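Local coordinates for protein mandelate racemase/muconate lactonizing enzyme (Jannaschia sp., PDB 4J3Z) that probably abstracts a proton next to a carboxylate and rearranges the resulting enolate, like other enolase-superfamily enzymes, at residues L118-N123 / H323-P329; P282-R286 / E317-N321; L35-E40 / M100-I105; V54-F59 / A94-L98. All blocks are in the same frame, centred on the assembly; numbering follows the deposited sequence.

All four contacts are buried, but at different depths. The centre of interaction 2 lies about 6 Å from the centre of the chain. The centres of interactions 1, 3 and 4 lie about 17 to 18 Å from it. Interactions 1 and 2 share helix 315-327: its C-terminal part is gripped by loop 118-123, and an earlier turn faces segment 282-286. Interactions 3 and 4 share helix 89-109, which meets a strand in one and a helix in the other. Met100 of interaction 3 packs against Leu284 and Ala320 of interaction 2, so the N-terminal and barrel domains meet there. Polar bonds to backbone mark interactions 1 to 3. Interaction 4 is wholly apolar. Other subunits reach interactions 1, 2 and 4.

Interaction 1 of 4, residues L118-N123 / H323-P329; sequences LGGKMN and HLGVSCP
Asn123 ties loop 118-123 to residues 325-328 with three hydrogen bonds. Asn123 N donates to Val326 O at 3.0 Å, almost straight at 176° and in the carbonyl plane. Asn123 ND2 reaches two more carbonyls, Gly325 O at 3.3 Å and Cys328 O at 3.0 Å. Both lie near the plane of the amide. ND2 approaches Gly325 O nearly end-on but stands above the carbonyl plane of Cys328. CG lies beside the backbone N (chi1 -58°), which turns the amide toward these carbonyls. An alanine in place of Asn123 is likely to leave Gly325 O and Cys328 O without the donor they share. Segment 118-123 lies in the loop between helix 89-109 and strand 125-131, consistent with the link between the N-terminal domain and the barrel of the enolase fold. Ser327 OG bonds inside its own segment to Leu324 O at 2.6 Å, and Ser327 CB sits 3.5 Å from Leu118 O. Leu118 CD1 reaches Leu324 CA at 4.0 Å. Met122 crosses Pro329 at about a right angle. The chain of Met122 is bent, and its CE lies 3.8 Å from Pro329 CB. Glu72 of the second subunit packs on both Met122 and Pro329.

Interaction 2 of 4, residues P282-R286 / E317-N321; sequences PALGR and EWAAN
Ala283 begins the contact, with its CB 3.9 Å from OE2 of Glu317. Leu284 comes next. Leu284 N donates to a water at 2.7 Å, and that water appears to donate to Asn321 OD1 at 2.6 Å. Leu284 CD2 lies alongside the amide of Asn321, 3.3 Å from Asn321 OD1. The placing of that amide is doubtful, and the water link to it is therefore tentative. The same methyl, Leu284 CD2, packs 4.2 Å from Ala320 CB. Gly285 makes the direct polar link. Gly285 N donates to Glu317 OE2 at 2.9 Å, with an angle of 148° at the hydrogen. OE2 uses its anti lone pair, the one away from the other oxygen. The side chain of Glu317 is extended, with CG anti to the backbone N (chi1 -172°), which carries the carboxylate across to the backbone of Gly285. A CB at Gly285 would collide with OE2. Met100 of helix 89-109 packs on Leu284, Glu317 and Ala320. Segment 282-286 follows strand 279-280, and helix 315-327 comes after the neighbouring parallel strand 306-307. The contact therefore lies beyond the C-terminal ends of adjacent barrel strands, the end of a beta/alpha barrel where enolase-superfamily enzymes carry their active sites.

Interaction 3 of 4, residues L35-E40 / M100-I105; sequences LTGLGE and MACWDI
Asp104 reaches the backbone of Leu38 because its CG stands opposite the backbone N (chi1 -158°), which carries the carboxylate alongside strand 36-41. Met100 is extended beyond CG (chi2 180°), which brings Met100 SD to Glu40 N. Leu38 N donates to Asp104 OD2 at 2.9 Å in a nearly straight bond. It meets the anti side, slightly out of the carboxylate plane. Asp104 OD1 is taken by Leu365 N, so the group is held at both oxygens. With an alanine here in place of Asp104, Leu38 N and Leu365 N would probably both lose their acceptor. Glu40 N makes a weak bond to Met100 SD at 3.5 Å. The backbones come close because Gly37 and Gly39 face the helix. Gly37 CA lies 3.4 Å from Ala101 O, a CA-H...O contact, and a CB at Gly37 would clash with that oxygen. Ile105 CG1 packs 3.5 Å from Gly37 N, and Ile105 CG2 meets Leu35 CD1 at 4.0 Å. The axes of strand 36-40 and helix 100-105 run at 149° and approach to 5.7 Å. Strand 36-41 is an outer strand of the three-stranded N-terminal sheet, paired with 24-31. Glu40 OE2 and OE1 accept from Gly314 N and Glu317 N, which ties the strand to helix 315-327 and the loop before it.

Interaction 4 of 4, residues V54-F59 / A94-L98; sequences VIHDVF and AFSGL
Ala94 CB sits among three side chains of helix 48-62, in a closely packed part of the contact. Val54 CG1 and Ile55 CG1 each lie 3.8 Å from Ala94 CB, and Val58 CG2 lies 4.1 Å from it. One turn on, Leu98 spreads its two methyls over the same helix. Leu98 CD2 meets Ile55 CG2 at 3.8 Å. Leu98 CD1 touches Phe59 CB at 3.9 Å and Val58 CG1 at 4.0 Å. The forked end crosses Ile55 and Val58 at a slant. Phe95 is more loosely engaged: Phe95 CB is 4.3 Å from Val58 CG1, while its ring stacks with Phe92. The outer side of helix 48-62 is different. His56 is exposed, and Asp57, partly exposed, forms a salt bridge with Arg61 and accepts a bond from Gly47 N of the fourth subunit. Val46 of that subunit packs on Val54, Asp57 and Val58, so this side is partly an interface. Inward, Ile55 and Leu98 both rest on Val27 of strand 24-31, so the two helices pack on the sheet of the N-terminal domain. The axes of segments 54-59 and 94-98 cross at -66°. No hydrogen bond joins them. The fit thus depends on the shapes of branched aliphatic groups around a small alanine, and not on directed polar bonds.

Interaction 1 of 4, residues L118-N123 / H323-P329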
loop_
_atom_site.group_PDB
_atom_site.type_symbol
_atom_site.label_atom_id
_atom_site.label_comp_id
_atom_site.label_asym_id
_atom_site.label_seq_id
_atom_site.Cartn_x
_atom_site.Cartn_y
_atom_site.Cartn_z
ATOM N N LEU D 118 -14.871 25.723 -24.792
ATOM C CA LEU D 118 -14.326 24.892 -23.727
ATOM C C LEU D 118 -15.429 24.284 -22.863
ATOM O O LEU D 118 -15.166 23.805 -21.758
ATOM C CB LEU D 118 -13.384 25.716 -22.845
ATOM C CG LEU D 118 -12.186 26.475 -23.421
ATOM C CD1 LEU D 118 -11.662 27.426 -22.355
ATOM C CD2 LEU D 118 -11.078 25.537 -23.886
ATOM N N GLY D 119 -16.665 24.305 -23.350
ATOM C CA GLY D 119 -17.775 23.719 -22.592
ATOM C C GLY D 119 -18.857 24.722 -22.234
ATOM O O GLY D 119 -19.806 24.399 -21.509
ATOM N N GLY D 120 -18.699 25.942 -22.740
ATOM C CA GLY D 120 -19.674 27.006 -22.557
ATOM C C GLY D 120 -19.657 27.662 -21.189
ATOM O O GLY D 120 -18.719 27.482 -20.401
ATOM N N LYS D 121 -20.736 28.401 -20.922
ATOM C CA LYS D 121 -20.904 29.233 -19.738
ATOM C C LYS D 121 -21.432 28.452 -18.530
ATOM O O LYS D 121 -22.619 28.511 -18.214
ATOM C CB LYS D 121 -21.869 30.378 -20.077
ATOM C CG LYS D 121 -21.805 31.597 -19.174
ATOM C CD LYS D 121 -23.071 32.435 -19.318
ATOM C CE LYS D 121 -23.056 33.337 -20.540
ATOM N NZ LYS D 121 -24.349 34.065 -20.710
ATOM N N MET D 122 -20.546 27.734 -17.851
ATOM C CA MET D 122 -20.886 27.076 -16.594
ATOM C C MET D 122 -21.171 28.109 -15.516
ATOM O O MET D 122 -22.247 28.123 -14.912
ATOM C CB MET D 122 -19.740 26.177 -16.130
ATOM C CG MET D 122 -19.950 24.698 -16.391
ATOM S SD MET D 122 -21.263 23.958 -15.405
ATOM C CE MET D 122 -20.835 24.415 -13.734
ATOM N N ASN D 123 -20.180 28.961 -15.279
ATOM C CA ASN D 123 -20.278 30.024 -14.298
ATOM C C ASN D 123 -20.583 31.367 -14.960
ATOM O O ASN D 123 -19.799 31.849 -15.781
ATOM C CB ASN D 123 -18.992 30.085 -13.475
ATOM C CG ASN D 123 -18.691 28.772 -12.775
ATOM O OD1 ASN D 123 -19.461 28.329 -11.923
ATOM N ND2 ASN D 123 -17.572 28.140 -13.133
ATOM N N HIS D 323 -11.520 32.969 -18.889
ATOM C CA HIS D 323 -12.243 32.145 -19.844
ATOM C C HIS D 323 -12.220 30.661 -19.496
ATOM O O HIS D 323 -13.248 29.992 -19.590
ATOM C CB HIS D 323 -11.697 32.370 -21.249
ATOM C CG HIS D 323 -12.176 33.637 -21.877
ATOM N ND1 HIS D 323 -13.330 33.703 -22.625
ATOM C CD2 HIS D 323 -11.659 34.887 -21.872
ATOM C CE1 HIS D 323 -13.502 34.939 -23.058
ATOM N NE2 HIS D 323 -12.501 35.677 -22.617
ATOM N N LEU D 324 -11.056 30.142 -19.115
ATOM C CA LEU D 324 -10.972 28.772 -18.610
ATOM C C LEU D 324 -11.817 28.622 -17.350
ATOM O O LEU D 324 -12.438 27.577 -17.128
ATOM C CB LEU D 324 -9.520 28.373 -18.341
ATOM C CG LEU D 324 -9.212 27.133 -17.492
ATOM C CD1 LEU D 324 -9.790 25.872 -18.098
ATOM C CD2 LEU D 324 -7.712 26.979 -17.275
ATOM N N GLY D 325 -11.837 29.673 -16.532
ATOM C CA GLY D 325 -12.594 29.679 -15.282
ATOM C C GLY D 325 -14.092 29.641 -15.505
ATOM O O GLY D 325 -14.832 29.080 -14.697
ATOM N N VAL D 326 -14.541 30.237 -16.607
ATOM C CA VAL D 326 -15.964 30.270 -16.933
ATOM C C VAL D 326 -16.490 28.861 -17.179
ATOM O O VAL D 326 -17.635 28.541 -16.837
ATOM C CB VAL D 326 -16.243 31.148 -18.166
ATOM C CG1 VAL D 326 -17.711 31.062 -18.569
ATOM C CG2 VAL D 326 -15.859 32.590 -17.888
ATOM N N SER D 327 -15.616 28.031 -17.745
ATOM C CA SER D 327 -15.971 26.744 -18.314
ATOM C C SER D 327 -15.896 25.541 -17.364
ATOM O O SER D 327 -16.397 24.458 -17.711
ATOM C CB SER D 327 -15.089 26.491 -19.532
ATOM O OG SER D 327 -13.721 26.659 -19.200
ATOM N N CYS D 328 -15.284 25.719 -16.187
ATOM C CA CYS D 328 -15.039 24.605 -15.256
ATOM C C CYS D 328 -16.031 24.561 -14.085
ATOM O O CYS D 328 -16.132 25.530 -13.316
ATOM C CB CYS D 328 -13.609 24.641 -14.703
ATOM S SG CYS D 328 -12.253 24.581 -15.909
ATOM N N PRO D 329 -16.772 23.437 -13.951
ATOM C CA PRO D 329 -17.657 23.187 -12.804
ATOM C C PRO D 329 -16.926 23.180 -11.470
ATOM O O PRO D 329 -17.531 23.481 -10.429
ATOM C CB PRO D 329 -18.223 21.792 -13.101
ATOM C CG PRO D 329 -18.231 21.724 -14.599
ATOM C CD PRO D 329 -16.982 22.450 -15.030
#

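Interaction 2 of 4, residues P282-R286 / E317-N321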
loop_
_atom_site.group_PDB
_atom_site.type_symbol
_atom_site.label_atom_id
_atom_site.label_comp_id
_atom_site.label_asym_id
_atom_site.label_seq_id
_atom_site.Cartn_x
_atom_site.Cartn_y
_atom_site.Cartn_z
ATOM N N PRO D 282 -2.721 26.261 -11.805
ATOM C CA PRO D 282 -1.763 26.441 -12.868
ATOM C C PRO D 282 -1.573 27.918 -13.175
ATOM O O PRO D 282 -2.505 28.721 -13.018
ATOM C CB PRO D 282 -2.409 25.713 -14.054
ATOM C CG PRO D 282 -3.861 25.723 -13.771
ATOM C CD PRO D 282 -3.999 25.695 -12.277
ATOM N N ALA D 283 -0.359 28.276 -13.576
ATOM C CA ALA D 283 -0.142 29.515 -14.298
ATOM C C ALA D 283 -0.220 29.083 -15.747
ATOM O O ALA D 283 0.613 28.294 -16.225
ATOM C CB ALA D 283 1.214 30.106 -13.969
ATOM N N LEU D 284 -1.256 29.547 -16.434
ATOM C CA LEU D 284 -1.535 29.080 -17.790
ATOM C C LEU D 284 -0.385 29.307 -18.765
ATOM O O LEU D 284 -0.180 28.502 -19.670
ATOM C CB LEU D 284 -2.844 29.679 -18.314
ATOM C CG LEU D 284 -4.099 28.802 -18.230
ATOM C CD1 LEU D 284 -4.120 27.883 -17.014
ATOM C CD2 LEU D 284 -5.356 29.653 -18.263
ATOM N N GLY D 285 0.373 30.382 -18.559
ATOM C CA GLY D 285 1.517 30.711 -19.410
ATOM C C GLY D 285 2.739 29.843 -19.192
ATOM O O GLY D 285 3.766 30.046 -19.836
ATOM N N ARG D 286 2.623 28.883 -18.274
ATOM C CA ARG D 286 3.665 27.896 -17.983
ATOM C C ARG D 286 3.140 26.467 -18.148
ATOM O O ARG D 286 3.831 25.605 -18.708
ATOM C CB ARG D 286 4.180 28.099 -16.554
ATOM C CG ARG D 286 4.934 26.921 -15.943
ATOM C CD ARG D 286 5.540 27.294 -14.603
ATOM N NE ARG D 286 6.627 28.257 -14.756
ATOM C CZ ARG D 286 7.021 29.123 -13.817
ATOM N NH1 ARG D 286 6.413 29.175 -12.632
ATOM N NH2 ARG D 286 8.026 29.954 -14.075
ATOM N N GLU D 317 -2.696 36.615 -19.737
ATOM C CA GLU D 317 -2.847 35.403 -18.917
ATOM C C GLU D 317 -4.066 35.490 -17.984
ATOM O O GLU D 317 -4.709 34.471 -17.706
ATOM C CB GLU D 317 -1.578 35.110 -18.107
ATOM C CG GLU D 317 -1.581 33.773 -17.368
ATOM C CD GLU D 317 -0.342 33.564 -16.508
ATOM O OE1 GLU D 317 -0.193 34.274 -15.494
ATOM O OE2 GLU D 317 0.489 32.680 -16.837
ATOM N N TRP D 318 -4.365 36.701 -17.500
ATOM C CA TRP D 318 -5.558 36.965 -16.686
ATOM C C TRP D 318 -6.833 36.643 -17.448
ATOM O O TRP D 318 -7.671 35.881 -16.961
ATOM C CB TRP D 318 -5.574 38.418 -16.195
ATOM C CG TRP D 318 -6.946 38.962 -15.781
ATOM C CD1 TRP D 318 -7.646 39.966 -16.389
ATOM C CD2 TRP D 318 -7.755 38.525 -14.678
ATOM N NE1 TRP D 318 -8.836 40.181 -15.737
ATOM C CE2 TRP D 318 -8.927 39.314 -14.680
ATOM C CE3 TRP D 318 -7.605 37.541 -13.692
ATOM C CZ2 TRP D 318 -9.938 39.156 -13.735
ATOM C CZ3 TRP D 318 -8.612 37.386 -12.748
ATOM C CH2 TRP D 318 -9.765 38.189 -12.779
ATOM N N ALA D 319 -6.972 37.218 -18.644
ATOM C CA ALA D 319 -8.091 36.903 -19.534
ATOM C C ALA D 319 -8.217 35.396 -19.711
ATOM O O ALA D 319 -9.243 34.827 -19.354
ATOM C CB ALA D 319 -7.923 37.593 -20.876
ATOM N N ALA D 320 -7.156 34.764 -20.227
ATOM C CA ALA D 320 -7.094 33.313 -20.451
ATOM C C ALA D 320 -7.567 32.505 -19.247
ATOM O O ALA D 320 -8.325 31.550 -19.412
ATOM C CB ALA D 320 -5.682 32.898 -20.854
ATOM N N ASN D 321 -7.119 32.888 -18.045
ATOM C CA ASN D 321 -7.649 32.343 -16.787
ATOM C C ASN D 321 -9.151 32.490 -16.702
ATOM O O ASN D 321 -9.849 31.543 -16.347
ATOM C CB ASN D 321 -7.069 33.073 -15.569
ATOM C CG ASN D 321 -5.572 32.930 -15.454
ATOM O OD1 ASN D 321 -4.983 31.961 -15.949
ATOM N ND2 ASN D 321 -4.941 33.899 -14.796
HETATM O O HOH W 1 -2.560 31.560 -15.202
#

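Interaction 3 of 4, residues L35-E40 / M100-I105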
loop_
_atom_site.group_PDB
_atom_site.type_symbol
_atom_site.label_atom_id
_atom_site.label_comp_id
_atom_site.label_asym_id
_atom_site.label_seq_id
_atom_site.Cartn_x
_atom_site.Cartn_y
_atom_site.Cartn_z
ATOM N N LEU D 35 -5.993 37.765 -39.179
ATOM C CA LEU D 35 -6.457 37.771 -37.790
ATOM C C LEU D 35 -5.261 37.724 -36.850
ATOM O O LEU D 35 -4.239 37.120 -37.178
ATOM C CB LEU D 35 -7.393 36.589 -37.497
ATOM C CG LEU D 35 -8.677 36.388 -38.312
ATOM C CD1 LEU D 35 -9.188 34.968 -38.104
ATOM C CD2 LEU D 35 -9.753 37.405 -37.940
ATOM N N THR D 36 -5.409 38.353 -35.682
ATOM C CA THR D 36 -4.363 38.421 -34.665
ATOM C C THR D 36 -4.863 37.891 -33.322
ATOM O O THR D 36 -6.000 38.160 -32.910
ATOM C CB THR D 36 -3.865 39.866 -34.440
ATOM O OG1 THR D 36 -4.943 40.671 -33.948
ATOM C CG2 THR D 36 -3.325 40.492 -35.734
ATOM N N GLY D 37 -3.999 37.152 -32.637
ATOM C CA GLY D 37 -4.303 36.652 -31.318
ATOM C C GLY D 37 -3.245 37.069 -30.323
ATOM O O GLY D 37 -2.066 37.167 -30.676
ATOM N N LEU D 38 -3.672 37.320 -29.082
ATOM C CA LEU D 38 -2.748 37.627 -27.993
ATOM C C LEU D 38 -2.525 36.423 -27.087
ATOM O O LEU D 38 -3.445 35.642 -26.844
ATOM C CB LEU D 38 -3.241 38.820 -27.165
ATOM C CG LEU D 38 -2.964 40.246 -27.661
ATOM C CD1 LEU D 38 -3.519 41.236 -26.653
ATOM C CD2 LEU D 38 -1.478 40.501 -27.881
ATOM N N GLY D 39 -1.293 36.279 -26.603
ATOM C CA GLY D 39 -0.922 35.214 -25.675
ATOM C C GLY D 39 0.175 35.682 -24.732
ATOM O O GLY D 39 0.919 36.611 -25.052
ATOM N N GLU D 40 0.275 35.038 -23.572
ATOM C CA GLU D 40 1.258 35.419 -22.571
ATOM C C GLU D 40 2.066 34.222 -22.057
ATOM O O GLU D 40 1.505 33.177 -21.702
ATOM C CB GLU D 40 0.587 36.186 -21.423
ATOM C CG GLU D 40 1.524 36.566 -20.296
ATOM C CD GLU D 40 1.086 37.794 -19.511
ATOM O OE1 GLU D 40 -0.063 38.268 -19.666
ATOM O OE2 GLU D 40 1.919 38.287 -18.726
ATOM N N MET D 100 -2.433 30.198 -26.264
ATOM C CA MET D 100 -3.439 31.224 -25.933
ATOM C C MET D 100 -3.758 32.098 -27.150
ATOM O O MET D 100 -4.924 32.420 -27.409
ATOM C CB MET D 100 -2.970 32.138 -24.805
ATOM C CG MET D 100 -2.662 31.493 -23.459
ATOM S SD MET D 100 -2.133 32.831 -22.387
ATOM C CE MET D 100 -1.673 31.982 -20.882
ATOM N N ALA D 101 -2.716 32.475 -27.895
ATOM C CA ALA D 101 -2.868 33.316 -29.093
ATOM C C ALA D 101 -3.719 32.633 -30.158
ATOM O O ALA D 101 -4.486 33.296 -30.858
ATOM C CB ALA D 101 -1.507 33.710 -29.662
ATOM N N CYS D 102 -3.579 31.312 -30.268
ATOM C CA CYS D 102 -4.420 30.496 -31.147
ATOM C C CYS D 102 -5.894 30.588 -30.759
ATOM O O CYS D 102 -6.714 31.010 -31.578
ATOM C CB CYS D 102 -3.954 29.037 -31.156
ATOM S SG CYS D 102 -2.366 28.780 -31.988
ATOM N N TRP D 103 -6.224 30.227 -29.514
ATOM C CA TRP D 103 -7.601 30.333 -29.001
ATOM C C TRP D 103 -8.214 31.725 -29.214
ATOM O O TRP D 103 -9.427 31.856 -29.408
ATOM C CB TRP D 103 -7.659 29.964 -27.518
ATOM C CG TRP D 103 -7.505 28.503 -27.234
ATOM C CD1 TRP D 103 -6.438 27.886 -26.630
ATOM C CD2 TRP D 103 -8.454 27.470 -27.525
ATOM N NE1 TRP D 103 -6.667 26.527 -26.534
ATOM C CE2 TRP D 103 -7.892 26.247 -27.086
ATOM C CE3 TRP D 103 -9.717 27.455 -28.133
ATOM C CZ2 TRP D 103 -8.557 25.032 -27.227
ATOM C CZ3 TRP D 103 -10.376 26.236 -28.274
ATOM C CH2 TRP D 103 -9.795 25.048 -27.823
ATOM N N ASP D 104 -7.376 32.759 -29.164
ATOM C CA ASP D 104 -7.809 34.132 -29.478
ATOM C C ASP D 104 -8.179 34.267 -30.961
ATOM O O ASP D 104 -9.209 34.852 -31.291
ATOM C CB ASP D 104 -6.731 35.149 -29.080
ATOM C CG ASP D 104 -7.285 36.558 -28.884
ATOM O OD1 ASP D 104 -8.475 36.698 -28.503
ATOM O OD2 ASP D 104 -6.526 37.533 -29.112
ATOM N N ILE D 105 -7.354 33.702 -31.845
ATOM C CA ILE D 105 -7.650 33.696 -33.293
ATOM C C ILE D 105 -8.857 32.816 -33.624
ATOM O O ILE D 105 -9.622 33.135 -34.528
ATOM C CB ILE D 105 -6.439 33.233 -34.140
ATOM C CG1 ILE D 105 -5.313 34.268 -34.090
ATOM C CG2 ILE D 105 -6.858 32.947 -35.581
ATOM C CD1 ILE D 105 -3.968 33.728 -34.514
#

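Interaction 4 of 4, residues V54-F59 / A94-L98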
loop_
_atom_site.group_PDB
_atom_site.type_symbol
_atom_site.label_atom_id
_atom_site.label_comp_id
_atom_site.label_asym_id
_atom_site.label_seq_id
_atom_site.Cartn_x
_atom_site.Cartn_y
_atom_site.Cartn_z
ATOM N N VAL D 54 13.944 31.543 -27.534
ATOM C CA VAL D 54 13.193 30.311 -27.266
ATOM C C VAL D 54 11.779 30.362 -27.882
ATOM O O VAL D 54 11.358 29.413 -28.555
ATOM C CB VAL D 54 13.106 30.003 -25.756
ATOM C CG1 VAL D 54 11.951 29.049 -25.462
ATOM C CG2 VAL D 54 14.422 29.428 -25.248
ATOM N N ILE D 55 11.066 31.472 -27.655
ATOM C CA ILE D 55 9.674 31.629 -28.120
ATOM C C ILE D 55 9.621 31.685 -29.637
ATOM O O ILE D 55 8.766 31.053 -30.256
ATOM C CB ILE D 55 8.969 32.876 -27.514
ATOM C CG1 ILE D 55 8.915 32.792 -25.988
ATOM C CG2 ILE D 55 7.553 33.007 -28.047
ATOM C CD1 ILE D 55 8.912 34.141 -25.275
ATOM N N HIS D 56 10.542 32.428 -30.243
ATOM C CA HIS D 56 10.663 32.410 -31.710
ATOM C C HIS D 56 11.044 31.026 -32.252
ATOM O O HIS D 56 10.621 30.654 -33.342
ATOM C CB HIS D 56 11.663 33.460 -32.198
ATOM C CG HIS D 56 11.031 34.751 -32.622
ATOM N ND1 HIS D 56 11.148 35.913 -31.889
ATOM C CD2 HIS D 56 10.251 35.054 -33.687
ATOM C CE1 HIS D 56 10.487 36.884 -32.496
ATOM N NE2 HIS D 56 9.935 36.388 -33.591
ATOM N N ASP D 57 11.837 30.273 -31.494
ATOM C CA ASP D 57 12.219 28.904 -31.885
ATOM C C ASP D 57 10.997 27.980 -31.925
ATOM O O ASP D 57 10.775 27.306 -32.933
ATOM C CB ASP D 57 13.299 28.354 -30.941
ATOM C CG ASP D 57 14.058 27.170 -31.523
ATOM O OD1 ASP D 57 13.445 26.093 -31.707
ATOM O OD2 ASP D 57 15.281 27.310 -31.776
ATOM N N VAL D 58 10.205 27.982 -30.843
ATOM C CA VAL D 58 9.031 27.098 -30.684
ATOM C C VAL D 58 7.966 27.348 -31.761
ATOM O O VAL D 58 7.421 26.404 -32.348
ATOM C CB VAL D 58 8.415 27.219 -29.256
ATOM C CG1 VAL D 58 7.064 26.519 -29.148
ATOM C CG2 VAL D 58 9.376 26.681 -28.194
ATOM N N PHE D 59 7.690 28.622 -32.027
ATOM C CA PHE D 59 6.726 29.035 -33.042
ATOM C C PHE D 59 7.160 28.596 -34.442
ATOM O O PHE D 59 6.403 27.926 -35.158
ATOM C CB PHE D 59 6.531 30.558 -32.963
ATOM C CG PHE D 59 5.696 31.137 -34.076
ATOM C CD1 PHE D 59 4.304 31.063 -34.038
ATOM C CD2 PHE D 59 6.304 31.776 -35.156
ATOM C CE1 PHE D 59 3.537 31.604 -35.056
ATOM C CE2 PHE D 59 5.543 32.316 -36.182
ATOM C CZ PHE D 59 4.157 32.231 -36.132
ATOM N N ALA D 94 6.819 28.642 -23.179
ATOM C CA ALA D 94 6.825 29.388 -24.435
ATOM C C ALA D 94 5.610 29.002 -25.296
ATOM O O ALA D 94 4.895 29.872 -25.799
ATOM C CB ALA D 94 8.127 29.150 -25.188
ATOM N N PHE D 95 5.371 27.701 -25.435
ATOM C CA PHE D 95 4.216 27.193 -26.171
ATOM C C PHE D 95 2.882 27.751 -25.672
ATOM O O PHE D 95 1.991 28.050 -26.475
ATOM C CB PHE D 95 4.168 25.656 -26.136
ATOM C CG PHE D 95 2.919 25.085 -26.746
ATOM C CD1 PHE D 95 2.800 24.955 -28.126
ATOM C CD2 PHE D 95 1.842 24.710 -25.940
ATOM C CE1 PHE D 95 1.636 24.456 -28.688
ATOM C CE2 PHE D 95 0.680 24.214 -26.499
ATOM C CZ PHE D 95 0.573 24.093 -27.872
ATOM N N SER D 96 2.743 27.866 -24.351
ATOM C CA SER D 96 1.480 28.254 -23.732
ATOM C C SER D 96 1.041 29.620 -24.219
ATOM O O SER D 96 -0.107 29.797 -24.647
ATOM C CB SER D 96 1.599 28.251 -22.211
ATOM O OG SER D 96 2.342 27.134 -21.764
ATOM N N GLY D 97 1.961 30.583 -24.155
ATOM C CA GLY D 97 1.717 31.920 -24.677
ATOM C C GLY D 97 1.122 31.859 -26.064
ATOM O O GLY D 97 0.056 32.425 -26.323
ATOM N N LEU D 98 1.800 31.130 -26.945
ATOM C CA LEU D 98 1.388 30.984 -28.341
ATOM C C LEU D 98 0.054 30.250 -28.498
ATOM O O LEU D 98 -0.784 30.662 -29.316
ATOM C CB LEU D 98 2.491 30.297 -29.145
ATOM C CG LEU D 98 3.917 30.811 -28.888
ATOM C CD1 LEU D 98 4.934 29.864 -29.511
ATOM C CD2 LEU D 98 4.117 32.242 -29.390
#